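Local structure of alkylpurine DNA glycosylase AlkC (Pseudomonas fluorescens, 5VHV) at residues Leu107-Glu117 with Trp138-Leu149. The protein excises alkylated purine bases from damaged DNA as a repair glycosylase that does not flip the damaged nucleotide. Residues are numbered along the deposited sequence; the frame is centred on the assembly and turned at random.
Sequences LKYFTTFGSAE and WSQDDNEHVRRL
Lys108 and Asp141 form a salt bridge between segments 107-117 and 138-149: with CG anti to the backbone N (chi1 -179°) and the chain extended beyond, Lys108 NZ meets Asp141 OD1 at 3.0 Å on the syn side. Asp141 OD2 accepts from Asn143 N in an Asx turn, which fixes the carboxylate just before the helix that Asn143 caps. An asparagine in place of Asp141 would probably leave the Lys108 ammonium without its countercharge. In the second bridge Arg148 NH1 donates to Glu117 OE2 (2.9 Å, 162°), the oxygen lying in the guanidinium plane but NH1 standing above the carboxylate plane. Ser115 OG gives Glu117 OE2 a second bond, at 2.6 Å, on that oxygen's anti lone pair.

Van der Waals packing of the Leu149 methyls fills the middle, Leu149 CD2 lying 3.9 Å from Ala116 CB. Val146 CG2 meets Lys108 CG at 3.9 Å, and the lysine chain crosses Trp138 obliquely, Lys108 CD 3.9 Å from Trp138 NE1.

Waters bridge Thr111 OG1 to His145 O, and Ser115 OG to Arg148 NH1.

Within the alkylation-repair helical domain, the contact joins helix 100-110 and the turn that follows it to helix 144-152 and the turn leading into it. Leu107 and Trp138 reach helix 119-126, and Arg148, packed on Tyr188 and Val189 of helix 187-201, forms a salt bridge through NH2 with a DNA phosphate.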
ATOM      1  N   LEU A 107      14.142 -14.478   9.184  1.00 15.19           N
ATOM      2  CA  LEU A 107      13.140 -13.518   8.722  1.00 14.38           C
ATOM      3  C   LEU A 107      11.843 -13.691   9.495  1.00 15.95           C
ATOM      4  O   LEU A 107      11.167 -12.707   9.835  1.00 16.38           O
ATOM      5  CB  LEU A 107      12.887 -13.673   7.216  1.00 13.48           C
ATOM      6  CG  LEU A 107      14.045 -13.327   6.274  1.00 13.44           C
ATOM      7  CD1 LEU A 107      13.614 -13.509   4.794  1.00 17.05           C
ATOM      8  CD2 LEU A 107      14.572 -11.931   6.504  1.00 14.05           C
ATOM      9  N   LYS A 108      11.489 -14.937   9.804  1.00 15.36           N
ATOM     10  CA  LYS A 108      10.250 -15.164  10.540  1.00 14.72           C
ATOM     11  C   LYS A 108      10.341 -14.554  11.933  1.00 18.52           C
ATOM     12  O   LYS A 108       9.355 -14.024  12.464  1.00 19.12           O
ATOM     13  CB  LYS A 108       9.966 -16.659  10.642  1.00 15.85           C
ATOM     14  CG  LYS A 108       8.676 -16.992  11.368  1.00 17.87           C
ATOM     15  CD  LYS A 108       8.540 -18.495  11.621  1.00 21.90           C
ATOM     16  CE  LYS A 108       7.299 -18.756  12.449  1.00 34.61           C
ATOM     17  NZ  LYS A 108       7.046 -20.211  12.671  1.00 31.66           N
ATOM     18  N   TYR A 109      11.519 -14.635  12.540  1.00 16.72           N
ATOM     19  CA  TYR A 109      11.748 -14.027  13.849  1.00 17.62           C
ATOM     20  C   TYR A 109      11.771 -12.501  13.760  1.00 16.93           C
ATOM     21  O   TYR A 109      11.092 -11.811  14.532  1.00 17.31           O
ATOM     22  CB  TYR A 109      13.065 -14.545  14.416  1.00 19.22           C
ATOM     23  CG  TYR A 109      13.526 -13.836  15.672  1.00 17.77           C
ATOM     24  CD1 TYR A 109      12.992 -14.161  16.905  1.00 23.63           C
ATOM     25  CD2 TYR A 109      14.493 -12.836  15.613  1.00 21.62           C
ATOM     26  CE1 TYR A 109      13.428 -13.519  18.077  1.00 24.36           C
ATOM     27  CE2 TYR A 109      14.929 -12.191  16.766  1.00 21.68           C
ATOM     28  CZ  TYR A 109      14.404 -12.551  17.988  1.00 23.84           C
ATOM     29  OH  TYR A 109      14.826 -11.900  19.139  1.00 29.10           O
ATOM     30  N   PHE A 110      12.566 -11.956  12.841  1.00 14.76           N
ATOM     31  CA  PHE A 110      12.722 -10.497  12.742  1.00 13.03           C
ATOM     32  C   PHE A 110      11.442  -9.777  12.316  1.00 13.57           C
ATOM     33  O   PHE A 110      11.259  -8.600  12.657  1.00 17.33           O
ATOM     34  CB  PHE A 110      13.837 -10.141  11.752  1.00 14.70           C
ATOM     35  CG  PHE A 110      15.245 -10.430  12.242  1.00 15.39           C
ATOM     36  CD1 PHE A 110      15.629 -10.160  13.551  1.00 18.42           C
ATOM     37  CD2 PHE A 110      16.195 -10.930  11.359  1.00 16.16           C
ATOM     38  CE1 PHE A 110      16.931 -10.425  13.974  1.00 21.26           C
ATOM     39  CE2 PHE A 110      17.511 -11.177  11.770  1.00 17.35           C
ATOM     40  CZ  PHE A 110      17.873 -10.940  13.076  1.00 18.98           C
ATOM     41  N   THR A 111      10.560 -10.434  11.555  1.00 13.82           N
ATOM     42  CA  THR A 111       9.436  -9.711  10.972  1.00 12.78           C
ATOM     43  C   THR A 111       8.486  -9.169  12.044  1.00 17.39           C
ATOM     44  O   THR A 111       7.810  -8.158  11.801  1.00 18.91           O
ATOM     45  CB  THR A 111       8.688 -10.599   9.960  1.00 14.37           C
ATOM     46  OG1 THR A 111       7.973  -9.770   9.032  1.00 14.89           O
ATOM     47  CG2 THR A 111       7.715 -11.556  10.629  1.00 18.58           C
ATOM     48  N   THR A 112       8.448  -9.778  13.236  1.00 20.72           N
ATOM     49  CA  THR A 112       7.616  -9.227  14.306  1.00 27.32           C
ATOM     50  C   THR A 112       8.167  -7.917  14.873  1.00 30.96           C
ATOM     51  O   THR A 112       7.406  -7.113  15.426  1.00 30.80           O
ATOM     52  CB  THR A 112       7.454 -10.252  15.437  1.00 27.64           C
ATOM     53  OG1 THR A 112       8.713 -10.480  16.088  1.00 28.05           O
ATOM     54  CG2 THR A 112       6.935 -11.584  14.900  1.00 27.92           C
ATOM     55  N   PHE A 113       9.458  -7.668  14.739  1.00 20.99           N
ATOM     56  CA  PHE A 113      10.073  -6.443  15.240  1.00 17.26           C
ATOM     57  C   PHE A 113       9.975  -5.303  14.246  1.00 30.78           C
ATOM     58  O   PHE A 113      10.066  -4.136  14.631  1.00 28.70           O
ATOM     59  CB  PHE A 113      11.552  -6.719  15.564  1.00 16.01           C
ATOM     60  CG  PHE A 113      11.732  -7.707  16.673  1.00 19.85           C
ATOM     61  CD1 PHE A 113      11.740  -7.278  17.988  1.00 23.62           C
ATOM     62  CD2 PHE A 113      11.829  -9.073  16.410  1.00 19.15           C
ATOM     63  CE1 PHE A 113      11.881  -8.173  19.025  1.00 28.48           C
ATOM     64  CE2 PHE A 113      11.974  -9.976  17.447  1.00 22.76           C
ATOM     65  CZ  PHE A 113      11.992  -9.533  18.756  1.00 25.03           C
ATOM     66  N   GLY A 114       9.801  -5.613  12.978  1.00 39.63           N
ATOM     67  CA  GLY A 114       9.416  -4.600  12.029  1.00 58.96           C
ATOM     68  C   GLY A 114       8.634  -5.240  10.910  1.00 52.26           C
ATOM     69  O   GLY A 114       7.412  -5.440  10.986  1.00 34.87           O
ATOM     70  N   SER A 115       9.367  -5.588   9.866  1.00 17.14           N
ATOM     71  CA  SER A 115       8.787  -6.301   8.742  1.00 12.69           C
ATOM     72  C   SER A 115       9.874  -6.842   7.826  1.00 15.47           C
ATOM     73  O   SER A 115      10.777  -6.102   7.437  1.00 16.16           O
ATOM     74  CB  SER A 115       7.874  -5.387   7.939  1.00 15.56           C
ATOM     75  OG  SER A 115       7.470  -6.056   6.759  1.00 14.34           O
ATOM     76  N   ALA A 116       9.754  -8.107   7.431  1.00 12.93           N
ATOM     77  CA  ALA A 116      10.642  -8.730   6.466  1.00 12.88           C
ATOM     78  C   ALA A 116      10.135  -8.600   5.035  1.00 11.38           C
ATOM     79  O   ALA A 116      10.628  -9.304   4.147  1.00 12.10           O
ATOM     80  CB  ALA A 116      10.858 -10.210   6.835  1.00 15.12           C
ATOM     81  N   GLU A 117       9.205  -7.670   4.779  1.00 13.48           N
ATOM     82  CA  GLU A 117       8.555  -7.590   3.477  1.00 12.79           C
ATOM     83  C   GLU A 117       9.522  -7.249   2.353  1.00 13.20           C
ATOM     84  O   GLU A 117       9.309  -7.685   1.224  1.00 13.90           O
ATOM     85  CB  GLU A 117       7.428  -6.551   3.494  1.00 15.01           C
ATOM     86  CG  GLU A 117       7.883  -5.100   3.618  1.00 14.65           C
ATOM     87  CD  GLU A 117       6.723  -4.205   4.042  1.00 15.72           C
ATOM     88  OE1 GLU A 117       6.296  -3.384   3.220  1.00 16.97           O
ATOM     89  OE2 GLU A 117       6.257  -4.312   5.202  1.00 14.47           O
ATOM     90  N   TRP A 138       3.959 -19.994   6.128  1.00 16.40           N
ATOM     91  CA  TRP A 138       3.759 -18.809   6.952  1.00 16.62           C
ATOM     92  C   TRP A 138       2.314 -18.333   6.922  1.00 19.06           C
ATOM     93  O   TRP A 138       1.839 -17.738   7.893  1.00 17.16           O
ATOM     94  CB  TRP A 138       4.679 -17.683   6.491  1.00 15.60           C
ATOM     95  CG  TRP A 138       6.133 -17.896   6.843  1.00 17.90           C
ATOM     96  CD1 TRP A 138       6.652 -18.825   7.705  1.00 19.84           C
ATOM     97  CD2 TRP A 138       7.238 -17.139   6.355  1.00 16.28           C
ATOM     98  NE1 TRP A 138       8.018 -18.684   7.783  1.00 18.99           N
ATOM     99  CE2 TRP A 138       8.400 -17.641   6.978  1.00 17.85           C
ATOM    100  CE3 TRP A 138       7.357 -16.065   5.467  1.00 16.11           C
ATOM    101  CZ2 TRP A 138       9.666 -17.145   6.693  1.00 19.14           C
ATOM    102  CZ3 TRP A 138       8.615 -15.562   5.197  1.00 15.97           C
ATOM    103  CH2 TRP A 138       9.752 -16.096   5.831  1.00 18.66           C
ATOM    104  N   SER A 139       1.606 -18.558   5.817  1.00 15.92           N
ATOM    105  CA  SER A 139       0.220 -18.120   5.731  1.00 16.95           C
ATOM    106  C   SER A 139      -0.688 -18.875   6.690  1.00 20.07           C
ATOM    107  O   SER A 139      -1.827 -18.444   6.908  1.00 20.82           O
ATOM    108  CB  SER A 139      -0.296 -18.267   4.297  1.00 17.88           C
ATOM    109  OG  SER A 139      -0.625 -19.620   3.970  1.00 18.75           O
ATOM    110  N   GLN A 140      -0.214 -19.987   7.247  1.00 17.68           N
ATOM    111  CA  GLN A 140      -0.945 -20.783   8.213  1.00 22.36           C
ATOM    112  C   GLN A 140      -0.374 -20.651   9.618  1.00 22.32           C
ATOM    113  O   GLN A 140      -0.788 -21.381  10.517  1.00 21.93           O
ATOM    114  CB  GLN A 140      -0.946 -22.237   7.744  1.00 24.05           C
ATOM    115  CG  GLN A 140      -1.535 -22.385   6.347  1.00 37.26           C
ATOM    116  CD  GLN A 140      -1.147 -23.689   5.700  1.00 57.49           C
ATOM    117  OE1 GLN A 140      -0.176 -23.777   4.940  1.00 62.98           O
ATOM    118  NE2 GLN A 140      -1.897 -24.715   6.010  1.00 37.66           N
ATOM    119  N   ASP A 141       0.522 -19.695   9.839  1.00 20.30           N
ATOM    120  CA  ASP A 141       1.150 -19.508  11.142  1.00 18.73           C
ATOM    121  C   ASP A 141       0.164 -18.938  12.157  1.00 19.57           C
ATOM    122  O   ASP A 141      -0.764 -18.206  11.805  1.00 19.55           O
ATOM    123  CB  ASP A 141       2.333 -18.549  11.007  1.00 19.85           C
ATOM    124  CG  ASP A 141       3.322 -18.680  12.140  1.00 29.23           C
ATOM    125  OD1 ASP A 141       4.162 -19.593  12.050  1.00 26.97           O
ATOM    126  OD2 ASP A 141       3.266 -17.892  13.119  1.00 22.14           O
ATOM    127  N   ASP A 142       0.408 -19.240  13.441  1.00 21.39           N
ATOM    128  CA  ASP A 142      -0.411 -18.676  14.515  1.00 23.41           C
ATOM    129  C   ASP A 142      -0.234 -17.164  14.652  1.00 20.64           C
ATOM    130  O   ASP A 142      -1.124 -16.488  15.183  1.00 21.14           O
ATOM    131  CB  ASP A 142      -0.051 -19.325  15.854  1.00 24.17           C
ATOM    132  CG  ASP A 142      -0.426 -20.786  15.925  1.00 43.32           C
ATOM    133  OD1 ASP A 142      -1.351 -21.198  15.205  1.00 34.42           O
ATOM    134  OD2 ASP A 142       0.201 -21.514  16.721  1.00 47.79           O
ATOM    135  N   ASN A 143       0.921 -16.633  14.251  1.00 19.80           N
ATOM    136  CA  ASN A 143       1.267 -15.236  14.495  1.00 22.25           C
ATOM    137  C   ASN A 143       0.791 -14.362  13.337  1.00 21.20           C
ATOM    138  O   ASN A 143       1.160 -14.593  12.184  1.00 18.57           O
ATOM    139  CB  ASN A 143       2.771 -15.101  14.697  1.00 18.68           C
ATOM    140  CG  ASN A 143       3.190 -13.684  15.124  1.00 25.93           C
ATOM    141  OD1 ASN A 143       2.654 -12.692  14.640  1.00 44.02           O
ATOM    142  ND2 ASN A 143       4.109 -13.601  16.068  1.00 25.22           N
ATOM    143  N   GLU A 144      -0.023 -13.354  13.652  1.00 20.49           N
ATOM    144  CA  GLU A 144      -0.567 -12.501  12.600  1.00 19.26           C
ATOM    145  C   GLU A 144       0.531 -11.768  11.836  1.00 16.00           C
ATOM    146  O   GLU A 144       0.357 -11.496  10.644  1.00 16.87           O
ATOM    147  CB  GLU A 144      -1.569 -11.501  13.181  1.00 17.65           C
ATOM    148  CG  GLU A 144      -0.974 -10.403  14.023  1.00 23.93           C
ATOM    149  CD  GLU A 144      -2.044  -9.460  14.551  1.00 29.86           C
ATOM    150  OE1 GLU A 144      -2.169  -9.331  15.775  1.00 31.50           O
ATOM    151  OE2 GLU A 144      -2.781  -8.857  13.743  1.00 25.74           O
ATOM    152  N   HIS A 145       1.663 -11.441  12.484  1.00 15.59           N
ATOM    153  CA  HIS A 145       2.763 -10.805  11.753  1.00 16.04           C
ATOM    154  C   HIS A 145       3.340 -11.723  10.694  1.00 16.94           C
ATOM    155  O   HIS A 145       3.748 -11.260   9.617  1.00 13.97           O
ATOM    156  CB  HIS A 145       3.885 -10.387  12.702  1.00 22.26           C
ATOM    157  CG  HIS A 145       3.482  -9.327  13.661  1.00 27.06           C
ATOM    158  ND1 HIS A 145       3.524  -7.990  13.336  1.00 27.01           N
ATOM    159  CD2 HIS A 145       3.034  -9.398  14.935  1.00 30.50           C
ATOM    160  CE1 HIS A 145       3.107  -7.280  14.368  1.00 34.84           C
ATOM    161  NE2 HIS A 145       2.793  -8.110  15.348  1.00 38.18           N
ATOM    162  N   VAL A 146       3.368 -13.021  10.974  1.00 18.65           N
ATOM    163  CA  VAL A 146       3.932 -13.967  10.023  1.00 17.31           C
ATOM    164  C   VAL A 146       2.960 -14.208   8.868  1.00 15.94           C
ATOM    165  O   VAL A 146       3.361 -14.273   7.703  1.00 14.89           O
ATOM    166  CB  VAL A 146       4.312 -15.257  10.780  1.00 14.61           C
ATOM    167  CG1 VAL A 146       4.812 -16.366   9.829  1.00 17.68           C
ATOM    168  CG2 VAL A 146       5.368 -14.928  11.857  1.00 17.44           C
ATOM    169  N   ARG A 147       1.663 -14.300   9.155  1.00 13.38           N
ATOM    170  CA  ARG A 147       0.680 -14.429   8.084  1.00 16.81           C
ATOM    171  C   ARG A 147       0.681 -13.195   7.201  1.00 15.75           C
ATOM    172  O   ARG A 147       0.594 -13.300   5.969  1.00 14.19           O
ATOM    173  CB  ARG A 147      -0.711 -14.661   8.662  1.00 16.25           C
ATOM    174  CG  ARG A 147      -0.833 -15.982   9.452  1.00 15.60           C
ATOM    175  CD  ARG A 147      -2.271 -16.420   9.620  1.00 17.55           C
ATOM    176  NE  ARG A 147      -3.152 -15.414  10.245  1.00 18.44           N
ATOM    177  CZ  ARG A 147      -3.159 -15.129  11.547  1.00 23.14           C
ATOM    178  NH1 ARG A 147      -2.324 -15.740  12.383  1.00 21.33           N
ATOM    179  NH2 ARG A 147      -4.003 -14.219  12.010  1.00 22.64           N
ATOM    180  N   ARG A 148       0.790 -12.016   7.810  1.00 14.54           N
ATOM    181  CA  ARG A 148       0.796 -10.786   7.028  1.00 15.33           C
ATOM    182  C   ARG A 148       1.995 -10.729   6.092  1.00 13.65           C
ATOM    183  O   ARG A 148       1.879 -10.295   4.936  1.00 14.13           O
ATOM    184  CB  ARG A 148       0.752  -9.583   7.980  1.00 15.15           C
ATOM    185  CG  ARG A 148       0.563  -8.228   7.292  1.00 17.19           C
ATOM    186  CD  ARG A 148       1.888  -7.581   6.869  1.00 15.02           C
ATOM    187  NE  ARG A 148       1.656  -6.192   6.468  1.00 14.01           N
ATOM    188  CZ  ARG A 148       2.598  -5.338   6.085  1.00 14.20           C
ATOM    189  NH1 ARG A 148       3.880  -5.715   6.049  1.00 14.74           N
ATOM    190  NH2 ARG A 148       2.248  -4.088   5.755  1.00 15.91           N
ATOM    191  N   LEU A 149       3.161 -11.174   6.566  1.00 12.81           N
ATOM    192  CA  LEU A 149       4.338 -11.260   5.710  1.00 12.37           C
ATOM    193  C   LEU A 149       4.074 -12.132   4.478  1.00 13.08           C
ATOM    194  O   LEU A 149       4.527 -11.814   3.368  1.00 13.27           O
ATOM    195  CB  LEU A 149       5.510 -11.815   6.519  1.00 11.99           C
ATOM    196  CG  LEU A 149       6.829 -12.105   5.811  1.00 14.34           C
ATOM    197  CD1 LEU A 149       7.367 -10.807   5.177  1.00 14.57           C
ATOM    198  CD2 LEU A 149       7.862 -12.677   6.788  1.00 16.49           C
TER
HETATM  199  O   HOH W   1       5.356  -9.082   9.333  1.00 15.19           O
HETATM  200  O   HOH W   2       4.795  -7.005  11.040  1.00 17.62           O
HETATM  201  O   HOH W   3       5.432  -8.034   6.748  1.00 13.81           O
HETATM  202  O   HOH W   4       3.701  -2.928   3.583  1.00 16.14           O